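Local coordinates for protein indole-3-acetic acid-amido synthetase GH3.15 (PDB 6E1Q) that conjugates glutamine to the auxin precursor indole-3-butyric acid and the herbicide 2,4-DB, and possibly cysteine to the former, using ATP, at residues 74-79 with 83-88; 81-84 with 90-93; 206-211 with 260-265. All coordinates share one frame; numbering follows the deposited sequence.

Contact 1: residues 74-79 with 83-88; sequences IDRIAN and SDLICD
L85 CD1 lies over the centre of the R76 guanidinium, 3.4 Å above its plane and 3.5 Å from R76 CZ. This methyl-on-face contact is the polar group's share of an otherwise apolar interface, and the two side chains cross at about a right angle. A bend in the arginine chain (chi3 38°) folds the flat group back over the leucine. NE is salt-bridged to E81 and NH1 to E43, while the methyl lies over one face.

The apolar contacts centre on I77, whose side chain serves two partners. Its CG1 runs past L85 in the opposite sense, 4.2 Å from L85 CD1, while its tip, CD1, meets I86 CD1 at 3.7 Å. The loop that follows helix 67-78 turns back on itself here, and its 3-10 segment, 83-85, packs against the C-terminal part of that helix.

Backbone bonds fix the returning loop: S83 O accepts from I86 N at 3.0 Å and from C87 N at 2.8 Å. Farther out, I74 and I86 both rest on P109 of strand 105-111, and I86 O is hydrogen-bonded to Y402 OH.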
ATOM      1  N   ILE A  74       9.024  17.953 -14.250  1.00 34.41           N
ATOM      2  CA  ILE A  74       9.434  17.726 -12.866  1.00 33.15           C
ATOM      3  C   ILE A  74      10.948  17.845 -12.728  1.00 31.99           C
ATOM      4  O   ILE A  74      11.454  18.445 -11.769  1.00 31.80           O
ATOM      5  CB  ILE A  74       8.918  16.357 -12.384  1.00 28.26           C
ATOM      6  CG1 ILE A  74       7.392  16.324 -12.499  1.00 33.86           C
ATOM      7  CG2 ILE A  74       9.328  16.101 -10.916  1.00 27.81           C
ATOM      8  CD1 ILE A  74       6.791  14.950 -12.256  1.00 41.01           C
ATOM      9  N   ASP A  75      11.698  17.286 -13.689  1.00 32.24           N
ATOM     10  CA  ASP A  75      13.153  17.391 -13.641  1.00 37.62           C
ATOM     11  C   ASP A  75      13.596  18.847 -13.755  1.00 38.05           C
ATOM     12  O   ASP A  75      14.533  19.275 -13.070  1.00 31.66           O
ATOM     13  CB  ASP A  75      13.790  16.542 -14.753  1.00 36.79           C
ATOM     14  CG  ASP A  75      13.733  15.030 -14.469  1.00 42.33           C
ATOM     15  OD1 ASP A  75      13.662  14.613 -13.287  1.00 43.57           O
ATOM     16  OD2 ASP A  75      13.772  14.248 -15.443  1.00 47.74           O
ATOM     17  N   ARG A  76      12.938  19.633 -14.614  1.00 29.75           N
ATOM     18  CA  ARG A  76      13.344  21.031 -14.743  1.00 29.50           C
ATOM     19  C   ARG A  76      13.065  21.806 -13.465  1.00 31.50           C
ATOM     20  O   ARG A  76      13.874  22.659 -13.069  1.00 29.33           O
ATOM     21  CB  ARG A  76      12.678  21.706 -15.955  1.00 34.67           C
ATOM     22  CG  ARG A  76      13.006  20.996 -17.285  1.00 35.40           C
ATOM     23  CD  ARG A  76      12.239  21.500 -18.512  1.00 36.68           C
ATOM     24  NE  ARG A  76      12.020  22.939 -18.551  1.00 34.49           N
ATOM     25  CZ  ARG A  76      10.967  23.519 -19.109  1.00 36.09           C
ATOM     26  NH1 ARG A  76       9.991  22.780 -19.634  1.00 39.52           N
ATOM     27  NH2 ARG A  76      10.869  24.838 -19.115  1.00 35.03           N
ATOM     28  N   ILE A  77      11.941  21.526 -12.795  1.00 26.78           N
ATOM     29  CA  ILE A  77      11.707  22.206 -11.524  1.00 31.61           C
ATOM     30  C   ILE A  77      12.746  21.769 -10.502  1.00 32.66           C
ATOM     31  O   ILE A  77      13.294  22.590  -9.746  1.00 32.63           O
ATOM     32  CB  ILE A  77      10.274  21.940 -11.026  1.00 30.62           C
ATOM     33  CG1 ILE A  77       9.252  22.694 -11.879  1.00 31.14           C
ATOM     34  CG2 ILE A  77      10.148  22.298  -9.544  1.00 31.60           C
ATOM     35  CD1 ILE A  77       7.846  22.048 -11.894  1.00 31.06           C
ATOM     36  N   ALA A  78      13.040  20.465 -10.472  1.00 30.65           N
ATOM     37  CA  ALA A  78      14.062  19.948  -9.573  1.00 34.99           C
ATOM     38  C   ALA A  78      15.393  20.647  -9.790  1.00 37.38           C
ATOM     39  O   ALA A  78      16.193  20.777  -8.847  1.00 31.82           O
ATOM     40  CB  ALA A  78      14.215  18.440  -9.773  1.00 33.41           C
ATOM     41  N   ASN A  79      15.638  21.122 -11.014  1.00 30.34           N
ATOM     42  CA  ASN A  79      16.896  21.771 -11.352  1.00 28.63           C
ATOM     43  C   ASN A  79      16.892  23.279 -11.116  1.00 29.66           C
ATOM     44  O   ASN A  79      17.938  23.929 -11.280  1.00 34.58           O
ATOM     45  CB  ASN A  79      17.270  21.498 -12.810  1.00 45.73           C
ATOM     46  CG  ASN A  79      18.744  21.780 -13.073  1.00 54.97           C
ATOM     47  OD1 ASN A  79      19.615  21.211 -12.410  1.00 62.98           O
ATOM     48  ND2 ASN A  79      19.025  22.687 -14.009  1.00 61.77           N
ATOM     49  N   SER A  83       8.066  26.952 -10.238  1.00 35.96           N
ATOM     50  CA  SER A  83       6.884  26.094 -10.124  1.00 39.59           C
ATOM     51  C   SER A  83       5.866  26.331 -11.235  1.00 38.77           C
ATOM     52  O   SER A  83       5.096  25.411 -11.557  1.00 39.23           O
ATOM     53  CB  SER A  83       6.205  26.315  -8.763  1.00 45.76           C
ATOM     54  OG  SER A  83       6.994  25.812  -7.689  0.68 52.66           O
ATOM     55  N   ASP A  84       5.849  27.531 -11.838  1.00 35.45           N
ATOM     56  CA  ASP A  84       4.841  27.860 -12.846  1.00 38.89           C
ATOM     57  C   ASP A  84       5.093  27.204 -14.195  1.00 39.36           C
ATOM     58  O   ASP A  84       4.384  27.524 -15.157  1.00 39.58           O
ATOM     59  CB  ASP A  84       4.699  29.385 -13.017  1.00 45.34           C
ATOM     60  CG  ASP A  84       5.926  30.048 -13.644  1.00 57.26           C
ATOM     61  OD1 ASP A  84       6.683  29.398 -14.391  1.00 60.96           O
ATOM     62  OD2 ASP A  84       6.121  31.256 -13.401  1.00 64.94           O
ATOM     63  N   LEU A  85       6.098  26.335 -14.315  1.00 35.70           N
ATOM     64  CA  LEU A  85       6.076  25.388 -15.426  1.00 33.42           C
ATOM     65  C   LEU A  85       4.770  24.597 -15.412  1.00 37.20           C
ATOM     66  O   LEU A  85       4.205  24.295 -16.470  1.00 37.00           O
ATOM     67  CB  LEU A  85       7.263  24.420 -15.341  1.00 34.25           C
ATOM     68  CG  LEU A  85       8.705  24.923 -15.396  1.00 40.56           C
ATOM     69  CD1 LEU A  85       9.666  23.823 -15.881  1.00 29.90           C
ATOM     70  CD2 LEU A  85       8.833  26.151 -16.251  1.00 44.69           C
ATOM     71  N   ILE A  86       4.286  24.236 -14.219  1.00 32.53           N
ATOM     72  CA  ILE A  86       3.111  23.378 -14.092  1.00 35.56           C
ATOM     73  C   ILE A  86       2.086  23.889 -13.087  1.00 36.70           C
ATOM     74  O   ILE A  86       0.905  23.505 -13.169  1.00 38.47           O
ATOM     75  CB  ILE A  86       3.524  21.931 -13.717  1.00 28.52           C
ATOM     76  CG1 ILE A  86       4.168  21.923 -12.326  1.00 34.85           C
ATOM     77  CG2 ILE A  86       4.441  21.329 -14.759  1.00 36.94           C
ATOM     78  CD1 ILE A  86       4.486  20.551 -11.780  1.00 31.53           C
ATOM     79  N   CYS A  87       2.450  24.739 -12.133  0.81 38.99           N
ATOM     80  CA  CYS A  87       1.567  25.053 -11.020  0.81 42.41           C
ATOM     81  C   CYS A  87       1.700  26.521 -10.649  0.81 42.46           C
ATOM     82  O   CYS A  87       2.811  27.058 -10.593  0.81 41.12           O
ATOM     83  CB  CYS A  87       1.888  24.161  -9.800  0.81 40.26           C
ATOM     84  SG  CYS A  87       0.644  24.237  -8.502  0.81 56.68           S
ATOM     85  N   ASP A  88       0.562  27.168 -10.392  1.00 42.04           N
ATOM     86  CA  ASP A  88       0.552  28.572 -10.000  1.00 46.81           C
ATOM     87  C   ASP A  88       0.950  28.783  -8.546  1.00 44.02           C
ATOM     88  O   ASP A  88       1.080  29.934  -8.114  1.00 52.83           O
ATOM     89  CB  ASP A  88      -0.830  29.190 -10.237  1.00 70.78           C
ATOM     90  CG  ASP A  88      -1.817  28.889  -9.108  1.00 92.19           C
ATOM     91  OD1 ASP A  88      -1.817  27.750  -8.595  1.00 97.98           O
ATOM     92  OD2 ASP A  88      -2.591  29.796  -8.725  1.00102.84           O
TER

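Contact 2: residues 81-84 with 90-93; sequences EPSD and PISV
I91 N donates to S83 OG at 2.8 Å, with an N-H...O angle of 152°, so the bond is short and moderately bent. This is the hydrogen bond that joins segments 81-84 and 90-93, and the rest of the first shell gathers round the same hydroxyl. I91 CG1 comes within 3.2 Å of S83 OG and 3.8 Å of S83 CB, which places the branch alongside the serine, while P90 CA approaches S83 OG to 3.4 Å. The nearest side-chain atom of the proline, P90 CB, is 4.4 Å from S83 OG.

Two torsions set this up. S83 OG stands anti to its own carbonyl carbon (chi1 -69°), which carries the oxygen out to the I91 amide, and I91 has CG1 likewise opposite its carbonyl carbon (chi1 -56°), bringing that branch beside the hydroxyl.

In the second shell, S83 opens the 3-10 segment, and the backbone bond between D84 and E43 ties the next residue to another part of the chain. On the strand side, I91 packs on P109 and T111. S92 and V93 both face L110 in a classic beta bulge, S92 OG also bonding to L110 O, so this part of the strand is held against strand 105-111.

Because the amide is the donor, the serine oxygen acts here as an acceptor, and a side chain satisfies the backbone N-H of the buried I91.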
ATOM      1  N   GLU A  81      14.040  25.550 -12.193  1.00 31.25           N
ATOM      2  CA  GLU A  81      13.048  26.338 -12.913  1.00 34.61           C
ATOM      3  C   GLU A  81      11.808  26.531 -12.035  1.00 32.51           C
ATOM      4  O   GLU A  81      11.523  25.709 -11.163  1.00 31.53           O
ATOM      5  CB  GLU A  81      12.670  25.653 -14.226  1.00 31.63           C
ATOM      6  CG  GLU A  81      13.858  25.557 -15.185  1.00 40.06           C
ATOM      7  CD  GLU A  81      13.469  25.440 -16.649  1.00 44.30           C
ATOM      8  OE1 GLU A  81      14.033  24.547 -17.308  1.00 40.61           O
ATOM      9  OE2 GLU A  81      12.682  26.261 -17.164  1.00 38.67           O
ATOM     10  N   PRO A  82      11.059  27.614 -12.233  1.00 37.91           N
ATOM     11  CA  PRO A  82       9.998  27.943 -11.269  1.00 39.44           C
ATOM     12  C   PRO A  82       8.819  26.982 -11.345  1.00 39.95           C
ATOM     13  O   PRO A  82       8.592  26.287 -12.340  1.00 37.28           O
ATOM     14  CB  PRO A  82       9.588  29.379 -11.647  1.00 38.95           C
ATOM     15  CG  PRO A  82      10.187  29.620 -13.020  1.00 45.06           C
ATOM     16  CD  PRO A  82      11.369  28.739 -13.145  1.00 34.48           C
ATOM     17  N   SER A  83       8.066  26.952 -10.238  1.00 35.96           N
ATOM     18  CA  SER A  83       6.884  26.094 -10.124  1.00 39.59           C
ATOM     19  C   SER A  83       5.866  26.331 -11.235  1.00 38.77           C
ATOM     20  O   SER A  83       5.096  25.411 -11.557  1.00 39.23           O
ATOM     21  CB  SER A  83       6.205  26.315  -8.763  1.00 45.76           C
ATOM     22  OG  SER A  83       6.994  25.812  -7.689  0.68 52.66           O
ATOM     23  N   ASP A  84       5.849  27.531 -11.838  1.00 35.45           N
ATOM     24  CA  ASP A  84       4.841  27.860 -12.846  1.00 38.89           C
ATOM     25  C   ASP A  84       5.093  27.204 -14.195  1.00 39.36           C
ATOM     26  O   ASP A  84       4.384  27.524 -15.157  1.00 39.58           O
ATOM     27  CB  ASP A  84       4.699  29.385 -13.017  1.00 45.34           C
ATOM     28  CG  ASP A  84       5.926  30.048 -13.644  1.00 57.26           C
ATOM     29  OD1 ASP A  84       6.683  29.398 -14.391  1.00 60.96           O
ATOM     30  OD2 ASP A  84       6.121  31.256 -13.401  1.00 64.94           O
ATOM     31  N   PRO A  90       3.762  27.570  -5.296  1.00 33.51           N
ATOM     32  CA  PRO A  90       5.088  26.965  -5.139  1.00 37.56           C
ATOM     33  C   PRO A  90       5.001  25.477  -4.828  1.00 39.72           C
ATOM     34  O   PRO A  90       4.084  25.015  -4.147  1.00 35.43           O
ATOM     35  CB  PRO A  90       5.712  27.757  -3.975  1.00 38.13           C
ATOM     36  CG  PRO A  90       4.605  28.562  -3.383  1.00 45.18           C
ATOM     37  CD  PRO A  90       3.591  28.764  -4.451  1.00 40.11           C
ATOM     38  N   ILE A  91       5.955  24.724  -5.371  1.00 32.56           N
ATOM     39  CA  ILE A  91       6.103  23.313  -5.025  1.00 38.02           C
ATOM     40  C   ILE A  91       6.845  23.239  -3.696  1.00 37.57           C
ATOM     41  O   ILE A  91       7.970  23.730  -3.579  1.00 38.48           O
ATOM     42  CB  ILE A  91       6.854  22.548  -6.127  1.00 39.23           C
ATOM     43  CG1 ILE A  91       6.162  22.718  -7.481  1.00 38.22           C
ATOM     44  CG2 ILE A  91       7.057  21.072  -5.747  1.00 32.20           C
ATOM     45  CD1 ILE A  91       4.764  22.244  -7.497  1.00 40.86           C
ATOM     46  N   SER A  92       6.224  22.630  -2.686  1.00 38.19           N
ATOM     47  CA  SER A  92       6.886  22.656  -1.383  1.00 47.69           C
ATOM     48  C   SER A  92       7.742  21.424  -1.114  1.00 43.71           C
ATOM     49  O   SER A  92       8.686  21.511  -0.323  1.00 41.45           O
ATOM     50  CB  SER A  92       5.864  22.826  -0.258  1.00 39.97           C
ATOM     51  OG  SER A  92       4.906  21.803  -0.322  1.00 49.24           O
ATOM     52  N   VAL A  93       7.435  20.278  -1.738  1.00 40.25           N
ATOM     53  CA  VAL A  93       8.255  19.070  -1.627  1.00 39.65           C
ATOM     54  C   VAL A  93       8.041  18.251  -2.883  1.00 36.28           C
ATOM     55  O   VAL A  93       7.028  18.392  -3.566  1.00 32.00           O
ATOM     56  CB  VAL A  93       7.924  18.181  -0.390  1.00 37.26           C
ATOM     57  CG1 VAL A  93       8.528  18.737   0.870  1.00 44.43           C
ATOM     58  CG2 VAL A  93       6.406  17.962  -0.250  1.00 32.03           C
TER

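Contact 3: residues 206-211 with 260-265; sequences LLERDN and GKFLTA
E208 and F262 meet with the acid's chain crossing the aromatic side chain at about a right angle. From CB, the glutamate chain departs with CG anti to the carbonyl carbon and then bends at chi2 (-62°), which turns the carboxylate back across the phenylalanine. CG is the first atom to touch, 3.5 Å from F262 CD1. CD follows, 3.3 Å from the same F262 CD1, in an oblique approach with carboxylate and ring planes 43° apart. At the tip the two oxygens divide their work. OE1 accepts from N211 ND2 at 3.0 Å; the amide hydrogen reaches it from above the carboxylate plane, 53° out of it, although OE1 lies close to the plane of the N211 amide. OE2 takes a hydrogen from a water 3.0 Å away, and that water gives its other hydrogen to F262 O at 2.8 Å, bridging the segments where no direct hydrogen bond exists. An alanine here would lose both carboxylate oxygens, and is likely to leave N211 ND2 and the bridging water without these acceptors and one flank of the F262 ring less well packed.

Next to this polar half is an apolar one. L207 CD1 sits 3.8 Å from L263 N and 3.9 Å from L263 CD1, and also contacts F262 CB. The inverse gamma turn centred on L263 bends the backbone beside the leucine methyl.

The contact therefore lies where helix 194-207 gives out and meets the loop between helices 253-258 and 268-278. L207 also packs on I241 of helix 220-243, R209 reaches helix 268-278, and E208 and F262 both touch Q182 of strand 181-183.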
ATOM      1  N   LEU A 206       4.909  -0.734  23.094  1.00 25.20           N
ATOM      2  CA  LEU A 206       4.611  -1.639  24.206  1.00 31.93           C
ATOM      3  C   LEU A 206       4.448  -0.870  25.511  1.00 33.74           C
ATOM      4  O   LEU A 206       3.569  -1.188  26.316  1.00 32.90           O
ATOM      5  CB  LEU A 206       5.711  -2.695  24.359  1.00 27.14           C
ATOM      6  CG  LEU A 206       5.855  -3.717  23.230  1.00 30.11           C
ATOM      7  CD1 LEU A 206       7.173  -4.455  23.411  1.00 26.81           C
ATOM      8  CD2 LEU A 206       4.677  -4.692  23.261  1.00 27.85           C
ATOM      9  N   LEU A 207       5.305   0.122  25.752  1.00 31.87           N
ATOM     10  CA  LEU A 207       5.161   0.931  26.962  1.00 34.39           C
ATOM     11  C   LEU A 207       3.805   1.622  27.008  1.00 40.91           C
ATOM     12  O   LEU A 207       3.220   1.768  28.087  1.00 36.47           O
ATOM     13  CB  LEU A 207       6.281   1.965  27.045  1.00 36.62           C
ATOM     14  CG  LEU A 207       7.669   1.496  27.531  1.00 38.28           C
ATOM     15  CD1 LEU A 207       8.727   2.484  27.082  1.00 31.95           C
ATOM     16  CD2 LEU A 207       7.709   1.369  29.057  1.00 34.01           C
ATOM     17  N   GLU A 208       3.273   2.020  25.851  1.00 35.18           N
ATOM     18  CA  GLU A 208       2.014   2.745  25.777  1.00 36.80           C
ATOM     19  C   GLU A 208       0.822   1.841  25.484  1.00 40.68           C
ATOM     20  O   GLU A 208      -0.239   2.344  25.101  1.00 40.99           O
ATOM     21  CB  GLU A 208       2.106   3.839  24.709  1.00 37.06           C
ATOM     22  CG  GLU A 208       3.020   4.968  25.102  1.00 52.58           C
ATOM     23  CD  GLU A 208       2.518   5.688  26.348  1.00 69.09           C
ATOM     24  OE1 GLU A 208       1.521   6.435  26.220  1.00 72.73           O
ATOM     25  OE2 GLU A 208       3.109   5.500  27.438  1.00 71.16           O
ATOM     26  N   ARG A 209       0.957   0.526  25.684  1.00 32.30           N
ATOM     27  CA  ARG A 209      -0.067  -0.397  25.185  1.00 35.01           C
ATOM     28  C   ARG A 209      -1.451  -0.105  25.770  1.00 39.62           C
ATOM     29  O   ARG A 209      -2.478  -0.393  25.134  1.00 34.17           O
ATOM     30  CB  ARG A 209       0.352  -1.847  25.469  1.00 33.10           C
ATOM     31  CG  ARG A 209       0.408  -2.206  26.953  1.00 26.00           C
ATOM     32  CD  ARG A 209       1.032  -3.565  27.164  1.00 37.57           C
ATOM     33  NE  ARG A 209       0.181  -4.688  26.743  1.00 41.86           N
ATOM     34  CZ  ARG A 209      -0.478  -5.487  27.582  1.00 41.00           C
ATOM     35  NH1 ARG A 209      -0.398  -5.294  28.892  1.00 39.86           N
ATOM     36  NH2 ARG A 209      -1.204  -6.489  27.117  1.00 38.14           N
ATOM     37  N   ASP A 210      -1.511   0.461  26.964  1.00 42.10           N
ATOM     38  CA  ASP A 210      -2.817   0.727  27.548  1.00 41.13           C
ATOM     39  C   ASP A 210      -3.488   1.962  26.956  1.00 43.40           C
ATOM     40  O   ASP A 210      -4.665   2.192  27.236  1.00 43.35           O
ATOM     41  CB  ASP A 210      -2.695   0.867  29.068  1.00 47.88           C
ATOM     42  CG  ASP A 210      -4.031   0.711  29.776  1.00 60.19           C
ATOM     43  OD1 ASP A 210      -4.585  -0.411  29.789  1.00 61.15           O
ATOM     44  OD2 ASP A 210      -4.537   1.721  30.300  1.00 72.60           O
ATOM     45  N   ASN A 211      -2.785   2.737  26.128  1.00 44.46           N
ATOM     46  CA  ASN A 211      -3.304   3.972  25.546  1.00 43.82           C
ATOM     47  C   ASN A 211      -3.554   3.866  24.051  1.00 42.06           C
ATOM     48  O   ASN A 211      -3.857   4.882  23.406  1.00 42.70           O
ATOM     49  CB  ASN A 211      -2.335   5.122  25.810  1.00 44.71           C
ATOM     50  CG  ASN A 211      -2.195   5.413  27.270  1.00 61.84           C
ATOM     51  OD1 ASN A 211      -3.184   5.386  28.003  1.00 72.04           O
ATOM     52  ND2 ASN A 211      -0.960   5.648  27.721  1.00 56.37           N
ATOM     53  N   GLY A 260      13.051   8.812  26.981  1.00 76.63           N
ATOM     54  CA  GLY A 260      12.683   9.138  28.351  1.00 72.38           C
ATOM     55  C   GLY A 260      11.242   9.572  28.517  1.00 68.16           C
ATOM     56  O   GLY A 260      10.710   9.512  29.628  1.00 68.18           O
ATOM     57  N   LYS A 261      10.592   9.986  27.427  1.00 66.14           N
ATOM     58  CA  LYS A 261       9.198  10.418  27.488  1.00 69.56           C
ATOM     59  C   LYS A 261       8.278   9.293  27.943  1.00 68.45           C
ATOM     60  O   LYS A 261       7.284   9.537  28.636  1.00 67.60           O
ATOM     61  CB  LYS A 261       8.766  10.929  26.115  1.00 70.24           C
ATOM     62  CG  LYS A 261       7.727  12.019  26.134  1.00 76.35           C
ATOM     63  CD  LYS A 261       7.454  12.501  24.721  1.00 80.36           C
ATOM     64  CE  LYS A 261       6.327  13.516  24.704  1.00 86.72           C
ATOM     65  NZ  LYS A 261       5.222  13.150  23.769  1.00 85.00           N
ATOM     66  N   PHE A 262       8.574   8.057  27.542  1.00 68.45           N
ATOM     67  CA  PHE A 262       7.740   6.908  27.869  1.00 61.26           C
ATOM     68  C   PHE A 262       8.413   5.920  28.806  1.00 52.04           C
ATOM     69  O   PHE A 262       7.733   5.308  29.632  1.00 52.40           O
ATOM     70  CB  PHE A 262       7.320   6.174  26.588  1.00 66.08           C
ATOM     71  CG  PHE A 262       6.618   7.050  25.589  1.00 70.42           C
ATOM     72  CD1 PHE A 262       5.311   7.456  25.805  1.00 77.31           C
ATOM     73  CD2 PHE A 262       7.260   7.468  24.434  1.00 67.95           C
ATOM     74  CE1 PHE A 262       4.650   8.263  24.883  1.00 77.15           C
ATOM     75  CE2 PHE A 262       6.609   8.274  23.513  1.00 70.10           C
ATOM     76  CZ  PHE A 262       5.302   8.671  23.737  1.00 70.85           C
ATOM     77  N   LEU A 263       9.730   5.752  28.686  1.00 45.08           N
ATOM     78  CA  LEU A 263      10.510   4.889  29.572  1.00 46.08           C
ATOM     79  C   LEU A 263      10.900   5.687  30.817  1.00 40.97           C
ATOM     80  O   LEU A 263      12.050   6.081  31.015  1.00 54.63           O
ATOM     81  CB  LEU A 263      11.735   4.359  28.839  1.00 39.47           C
ATOM     82  CG  LEU A 263      12.528   3.211  29.452  1.00 41.64           C
ATOM     83  CD1 LEU A 263      11.668   1.961  29.566  1.00 40.18           C
ATOM     84  CD2 LEU A 263      13.770   2.952  28.588  1.00 38.22           C
ATOM     85  N   THR A 264       9.902   5.933  31.664  1.00 45.58           N
ATOM     86  CA  THR A 264      10.056   6.924  32.725  1.00 47.27           C
ATOM     87  C   THR A 264      10.545   6.331  34.034  1.00 47.40           C
ATOM     88  O   THR A 264      11.153   7.045  34.839  1.00 53.82           O
ATOM     89  CB  THR A 264       8.729   7.664  32.956  1.00 57.81           C
ATOM     90  OG1 THR A 264       7.720   6.746  33.407  1.00 55.48           O
ATOM     91  CG2 THR A 264       8.261   8.323  31.655  1.00 53.84           C
ATOM     92  N   ALA A 265      10.314   5.045  34.268  1.00 47.03           N
ATOM     93  CA  ALA A 265      10.678   4.430  35.538  1.00 46.55           C
ATOM     94  C   ALA A 265      10.670   2.921  35.359  1.00 48.86           C
ATOM     95  O   ALA A 265      10.003   2.407  34.455  1.00 41.45           O
ATOM     96  CB  ALA A 265       9.708   4.852  36.653  1.00 42.59           C
TER
HETATM   97  O   HOH W   1       4.962   4.860  29.761  1.00 50.76           O

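Contacts 1 and 2 form one continuous patch: their centres are 5 Å apart, they share S83 and D84, and together they carry the chain from helix 67-78 into strand 91-97. Contact 1 is the more buried, three of its five touching residues being enclosed, and lacks a hydrogen bond between its segments. Contact 2 is smaller, only partly buried, and relies on one. Contact 3 stands apart, its centre 45 Å from that of contact 1 and 41 Å from that of contact 2. Also partly buried, it joins segments whose closest ends are 49 residues apart rather than near neighbours, and uses water where contact 2 bonds directly. All three belong to the N-terminal domain of the GH3 fold.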